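Local coordinates for protein cellulase (Bacillus sp. BG-CS10, PDB 5E09) that hydrolyses internal beta-1,4-glucosidic bonds of cellulose as a halophilic family 5 endoglucanase that also carries a family 46 carbohydrate-binding module, at residues S146-I159 / L192-L204. Numbering follows the deposited sequence.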
loop_
_atom_site.group_PDB
_atom_site.type_symbol
_atom_site.label_atom_id
_atom_site.label_comp_id
_atom_site.label_asym_id
_atom_site.label_seq_id
_atom_site.Cartn_x
_atom_site.Cartn_y
_atom_site.Cartn_z
ATOM N N SER A 146 0.461 18.284 11.433
ATOM C CA SER A 146 -0.616 18.689 12.335
ATOM C C SER A 146 -1.520 17.552 12.783
ATOM O O SER A 146 -1.769 17.392 13.977
ATOM C CB SER A 146 -1.466 19.764 11.669
ATOM O OG SER A 146 -2.035 19.261 10.477
ATOM N N VAL A 147 -2.016 16.777 11.823
ATOM C CA VAL A 147 -2.966 15.703 12.102
ATOM C C VAL A 147 -3.034 14.747 10.914
ATOM O O VAL A 147 -3.017 15.179 9.760
ATOM C CB VAL A 147 -4.374 16.266 12.406
ATOM C CG1 VAL A 147 -4.739 17.363 11.403
ATOM C CG2 VAL A 147 -5.428 15.159 12.414
ATOM N N ASN A 148 -3.089 13.448 11.186
ATOM C CA ASN A 148 -3.190 12.479 10.106
ATOM C C ASN A 148 -4.603 12.383 9.569
ATOM O O ASN A 148 -5.545 12.270 10.346
ATOM C CB ASN A 148 -2.735 11.100 10.570
ATOM C CG ASN A 148 -2.807 10.071 9.464
ATOM O OD1 ASN A 148 -2.008 10.101 8.530
ATOM N ND2 ASN A 148 -3.777 9.163 9.551
ATOM N N GLU A 149 -4.733 12.421 8.244
ATOM C CA GLU A 149 -6.003 12.196 7.541
ATOM C C GLU A 149 -7.222 12.829 8.217
ATOM O O GLU A 149 -8.117 12.119 8.669
ATOM C CB GLU A 149 -6.239 10.687 7.365
ATOM C CG GLU A 149 -5.146 10.008 6.539
ATOM C CD GLU A 149 -5.498 8.592 6.089
ATOM O OE1 GLU A 149 -6.542 8.063 6.530
ATOM O OE2 GLU A 149 -4.728 8.014 5.283
ATOM N N PRO A 150 -7.258 14.170 8.283
ATOM C CA PRO A 150 -8.349 14.875 8.965
ATOM C C PRO A 150 -9.712 14.584 8.351
ATOM O O PRO A 150 -9.884 14.704 7.140
ATOM C CB PRO A 150 -7.986 16.354 8.782
ATOM C CG PRO A 150 -6.549 16.369 8.404
ATOM C CD PRO A 150 -6.316 15.104 7.647
ATOM N N ARG A 151 -10.668 14.200 9.188
ATOM C CA ARG A 151 -12.038 13.977 8.748
ATOM C C ARG A 151 -12.965 14.482 9.848
ATOM O O ARG A 151 -12.581 14.513 11.013
ATOM C CB ARG A 151 -12.273 12.492 8.448
ATOM C CG ARG A 151 -13.503 12.184 7.605
ATOM C CD ARG A 151 -13.739 10.678 7.505
ATOM N NE ARG A 151 -12.570 9.927 7.942
ATOM C CZ ARG A 151 -12.570 9.075 8.962
ATOM N NH1 ARG A 151 -13.688 8.839 9.638
ATOM N NH2 ARG A 151 -11.450 8.447 9.290
ATOM N N PHE A 152 -14.172 14.902 9.496
ATOM C CA PHE A 152 -15.088 15.411 10.510
ATOM C C PHE A 152 -16.480 14.847 10.336
ATOM O O PHE A 152 -16.806 14.295 9.286
ATOM C CB PHE A 152 -15.124 16.939 10.484
ATOM C CG PHE A 152 -13.778 17.566 10.670
ATOM C CD1 PHE A 152 -13.262 17.766 11.939
ATOM C CD2 PHE A 152 -13.012 17.925 9.575
ATOM C CE1 PHE A 152 -12.013 18.329 12.113
ATOM C CE2 PHE A 152 -11.764 18.488 9.742
ATOM C CZ PHE A 152 -11.264 18.695 11.013
ATOM N N THR A 153 -17.286 14.996 11.385
ATOM C CA THR A 153 -18.626 14.426 11.451
ATOM C C THR A 153 -19.460 14.800 10.247
ATOM O O THR A 153 -19.624 15.975 9.913
ATOM C CB THR A 153 -19.380 14.868 12.717
ATOM O OG1 THR A 153 -18.515 14.769 13.854
ATOM C CG2 THR A 153 -20.601 13.980 12.932
ATOM N N ARG A 154 -19.997 13.773 9.609
ATOM C CA ARG A 154 -20.732 13.917 8.362
ATOM C C ARG A 154 -22.214 14.218 8.592
ATOM O O ARG A 154 -22.864 13.579 9.422
ATOM C CB ARG A 154 -20.541 12.642 7.547
ATOM C CG ARG A 154 -21.721 12.110 6.772
ATOM C CD ARG A 154 -21.281 10.792 6.154
ATOM N NE ARG A 154 -22.254 10.195 5.250
ATOM C CZ ARG A 154 -21.926 9.320 4.304
ATOM N NH1 ARG A 154 -20.657 8.962 4.155
ATOM N NH2 ARG A 154 -22.856 8.805 3.510
ATOM N N ASP A 155 -22.726 15.217 7.875
ATOM C CA ASP A 155 -24.147 15.570 7.897
ATOM C C ASP A 155 -24.696 15.510 6.478
ATOM O O ASP A 155 -25.605 14.738 6.185
ATOM C CB ASP A 155 -24.377 16.970 8.480
ATOM C CG ASP A 155 -23.766 17.144 9.858
ATOM O OD1 ASP A 155 -23.510 16.125 10.533
ATOM O OD2 ASP A 155 -23.547 18.306 10.268
ATOM N N TRP A 156 -24.119 16.333 5.605
ATOM C CA TRP A 156 -24.511 16.407 4.197
ATOM C C TRP A 156 -23.450 15.816 3.270
ATOM O O TRP A 156 -23.021 16.448 2.296
ATOM C CB TRP A 156 -24.779 17.855 3.806
ATOM C CG TRP A 156 -25.224 18.016 2.416
ATOM C CD1 TRP A 156 -26.506 17.965 1.952
ATOM C CD2 TRP A 156 -24.397 18.286 1.293
ATOM N NE1 TRP A 156 -26.526 18.180 0.595
ATOM C CE2 TRP A 156 -25.241 18.382 0.169
ATOM C CE3 TRP A 156 -23.020 18.458 1.123
ATOM C CZ2 TRP A 156 -24.751 18.639 -1.099
ATOM C CZ3 TRP A 156 -22.540 18.706 -0.129
ATOM C CH2 TRP A 156 -23.400 18.798 -1.227
ATOM N N GLY A 157 -23.037 14.594 3.576
ATOM C CA GLY A 157 -21.990 13.942 2.818
ATOM C C GLY A 157 -20.682 13.956 3.577
ATOM O O GLY A 157 -20.584 14.511 4.673
ATOM N N GLU A 158 -19.668 13.348 2.981
ATOM C CA GLU A 158 -18.393 13.162 3.649
ATOM C C GLU A 158 -17.566 14.451 3.683
ATOM O O GLU A 158 -16.650 14.585 4.495
ATOM C CB GLU A 158 -17.623 12.038 2.958
ATOM C CG GLU A 158 -16.598 11.361 3.834
ATOM C CD GLU A 158 -15.816 10.331 3.070
ATOM O OE1 GLU A 158 -15.465 10.607 1.905
ATOM O OE2 GLU A 158 -15.557 9.244 3.625
ATOM N N ILE A 159 -17.892 15.388 2.792
ATOM C CA ILE A 159 -17.208 16.683 2.711
ATOM C C ILE A 159 -18.211 17.844 2.712
ATOM O O ILE A 159 -19.220 17.798 2.002
ATOM C CB ILE A 159 -16.334 16.797 1.429
ATOM C CG1 ILE A 159 -15.491 15.538 1.211
ATOM C CG2 ILE A 159 -15.461 18.028 1.484
ATOM C CD1 ILE A 159 -14.426 15.298 2.251
ATOM N N LEU A 192 1.507 20.045 6.519
ATOM C CA LEU A 192 0.063 20.241 6.593
ATOM C C LEU A 192 -0.672 19.362 5.599
ATOM O O LEU A 192 -0.275 19.260 4.432
ATOM C CB LEU A 192 -0.296 21.703 6.343
ATOM C CG LEU A 192 0.399 22.724 7.236
ATOM C CD1 LEU A 192 0.086 24.141 6.760
ATOM C CD2 LEU A 192 -0.027 22.513 8.683
ATOM N N PRO A 193 -1.753 18.723 6.058
ATOM C CA PRO A 193 -2.556 17.826 5.226
ATOM C C PRO A 193 -3.722 18.508 4.511
ATOM O O PRO A 193 -4.287 19.478 5.022
ATOM C CB PRO A 193 -3.081 16.814 6.241
ATOM C CG PRO A 193 -3.239 17.630 7.498
ATOM C CD PRO A 193 -2.159 18.678 7.473
ATOM N N THR A 194 -4.065 17.998 3.332
ATOM C CA THR A 194 -5.364 18.267 2.748
ATOM C C THR A 194 -6.395 17.534 3.595
ATOM O O THR A 194 -6.039 16.671 4.401
ATOM C CB THR A 194 -5.467 17.792 1.283
ATOM O OG1 THR A 194 -5.115 16.405 1.205
ATOM C CG2 THR A 194 -4.538 18.595 0.378
ATOM N N LEU A 195 -7.665 17.881 3.420
ATOM C CA LEU A 195 -8.757 17.163 4.064
ATOM C C LEU A 195 -8.726 15.691 3.664
ATOM O O LEU A 195 -8.709 15.372 2.472
ATOM C CB LEU A 195 -10.100 17.796 3.688
ATOM C CG LEU A 195 -11.321 17.335 4.487
ATOM C CD1 LEU A 195 -11.158 17.675 5.965
ATOM C CD2 LEU A 195 -12.580 17.965 3.927
ATOM N N GLU A 196 -8.697 14.808 4.666
ATOM C CA GLU A 196 -8.620 13.354 4.466
ATOM C C GLU A 196 -7.336 12.926 3.749
ATOM O O GLU A 196 -7.262 11.819 3.210
ATOM C CB GLU A 196 -9.836 12.851 3.679
ATOM C CG GLU A 196 -11.124 12.808 4.469
ATOM C CD GLU A 196 -12.338 12.545 3.592
ATOM O OE1 GLU A 196 -12.179 12.504 2.353
ATOM O OE2 GLU A 196 -13.451 12.385 4.142
ATOM N N THR A 197 -6.336 13.808 3.763
ATOM C CA THR A 197 -5.135 13.690 2.927
ATOM C C THR A 197 -5.453 13.232 1.508
ATOM O O THR A 197 -4.700 12.463 0.923
ATOM C CB THR A 197 -4.087 12.719 3.532
ATOM O OG1 THR A 197 -4.643 11.400 3.635
ATOM C CG2 THR A 197 -3.631 13.197 4.907
ATOM N N ALA A 198 -6.571 13.707 0.961
ATOM C CA ALA A 198 -6.998 13.323 -0.383
ATOM C C ALA A 198 -6.518 14.336 -1.423
ATOM O O ALA A 198 -5.948 15.366 -1.077
ATOM C CB ALA A 198 -8.507 13.180 -0.435
ATOM N N THR A 199 -6.765 14.055 -2.698
ATOM C CA THR A 199 -6.113 14.812 -3.760
ATOM C C THR A 199 -7.057 15.508 -4.737
ATOM O O THR A 199 -6.638 15.900 -5.825
ATOM C CB THR A 199 -5.169 13.898 -4.572
ATOM O OG1 THR A 199 -5.931 12.882 -5.240
ATOM C CG2 THR A 199 -4.147 13.243 -3.653
ATOM N N SER A 200 -8.320 15.674 -4.354
ATOM C CA SER A 200 -9.261 16.443 -5.164
ATOM C C SER A 200 -8.764 17.873 -5.343
ATOM O O SER A 200 -8.172 18.452 -4.428
ATOM C CB SER A 200 -10.648 16.447 -4.524
ATOM O OG SER A 200 -11.118 15.124 -4.342
ATOM N N GLN A 201 -9.003 18.441 -6.520
ATOM C CA GLN A 201 -8.522 19.788 -6.815
ATOM C C GLN A 201 -8.986 20.808 -5.772
ATOM O O GLN A 201 -8.234 21.711 -5.415
ATOM C CB GLN A 201 -8.971 20.224 -8.212
ATOM C CG GLN A 201 -8.343 21.523 -8.691
ATOM C CD GLN A 201 -6.827 21.517 -8.583
ATOM O OE1 GLN A 201 -6.149 20.712 -9.222
ATOM N NE2 GLN A 201 -6.289 22.415 -7.766
ATOM N N ASP A 202 -10.206 20.656 -5.264
ATOM C CA ASP A 202 -10.723 21.616 -4.296
ATOM C C ASP A 202 -9.988 21.532 -2.959
ATOM O O ASP A 202 -9.649 22.560 -2.354
ATOM C CB ASP A 202 -12.222 21.420 -4.076
ATOM C CG ASP A 202 -12.802 22.444 -3.116
ATOM O OD1 ASP A 202 -12.766 23.655 -3.440
ATOM O OD2 ASP A 202 -13.291 22.042 -2.038
ATOM N N LEU A 203 -9.739 20.310 -2.501
ATOM C CA LEU A 203 -8.972 20.101 -1.282
ATOM C C LEU A 203 -7.551 20.651 -1.435
ATOM O O LEU A 203 -7.030 21.344 -0.548
ATOM C CB LEU A 203 -8.945 18.614 -0.933
ATOM C CG LEU A 203 -10.325 17.946 -0.904
ATOM C CD1 LEU A 203 -10.212 16.473 -0.567
ATOM C CD2 LEU A 203 -11.251 18.641 0.082
ATOM N N LEU A 204 -6.936 20.359 -2.576
ATOM C CA LEU A 204 -5.608 20.886 -2.877
ATOM C C LEU A 204 -5.607 22.408 -2.796
ATOM O O LEU A 204 -4.739 23.006 -2.152
ATOM C CB LEU A 204 -5.139 20.428 -4.260
ATOM C CG LEU A 204 -4.950 18.921 -4.448
ATOM C CD1 LEU A 204 -4.539 18.609 -5.881
ATOM C CD2 LEU A 204 -3.935 18.365 -3.451
#
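Glu196 lies along the loop 146-159 and gives the one hydrogen bond that joins the two segments: its backbone N reaches Pro150 O at 2.7 Å, in the carbonyl plane but well bent, with an N-H...O angle of 132°. Its side chain then runs outward, crosses the Arg151 chain obliquely and ends near Glu158 and against Ile159 CD1. CG sits anti to the carbonyl carbon (chi1 -74°) and the chain stays extended beyond it, which carries the carboxylate to the methyl CD1 of Ile159, 3.6 Å from OE1. Glu158 comes in at a slant, its carboxylate plane turned 78° from that of Glu196, with Glu158 OE1 3.5 Å from Glu196 OE2. Arg151 CG touches the same oxygen, while its NE remains 4.6 Å from Glu196 OE2, too far for a salt bridge.

Leu195 faces the loop with both methyls. CD1 lies at the edge of the Phe152 ring, 3.9 Å from CE2, and CD2 meets Ile159 CD1 tip to tip. The leucine chain is thus held between the two ends of the bend 152-159; Phe166 of helix 161-181 packs edge-to-face with Phe152. Further in, the Pro150 ring crosses that of Pro193, CG to CG at 3.7 Å, and Ser146 OG, hydrogen-bonded to Asn171, touches Pro193 CD.

The loops leave neighbouring strands, 142-145 and 190-193, at the C-terminal end of the TIM barrel, where family 5 enzymes keep their active site. Glu149, in the Asn-Glu-Pro sequence characteristic of the family and probably the acid/base, packs its CG against Thr197 OG1 at 3.3 Å and bonds His224 through OE2. Apolar contacts and one backbone hydrogen bond thus hold the inner part of the interface, whereas at its outer rim the neighbouring acids probably repel each other, tempered by the nearby arginine and by solvent.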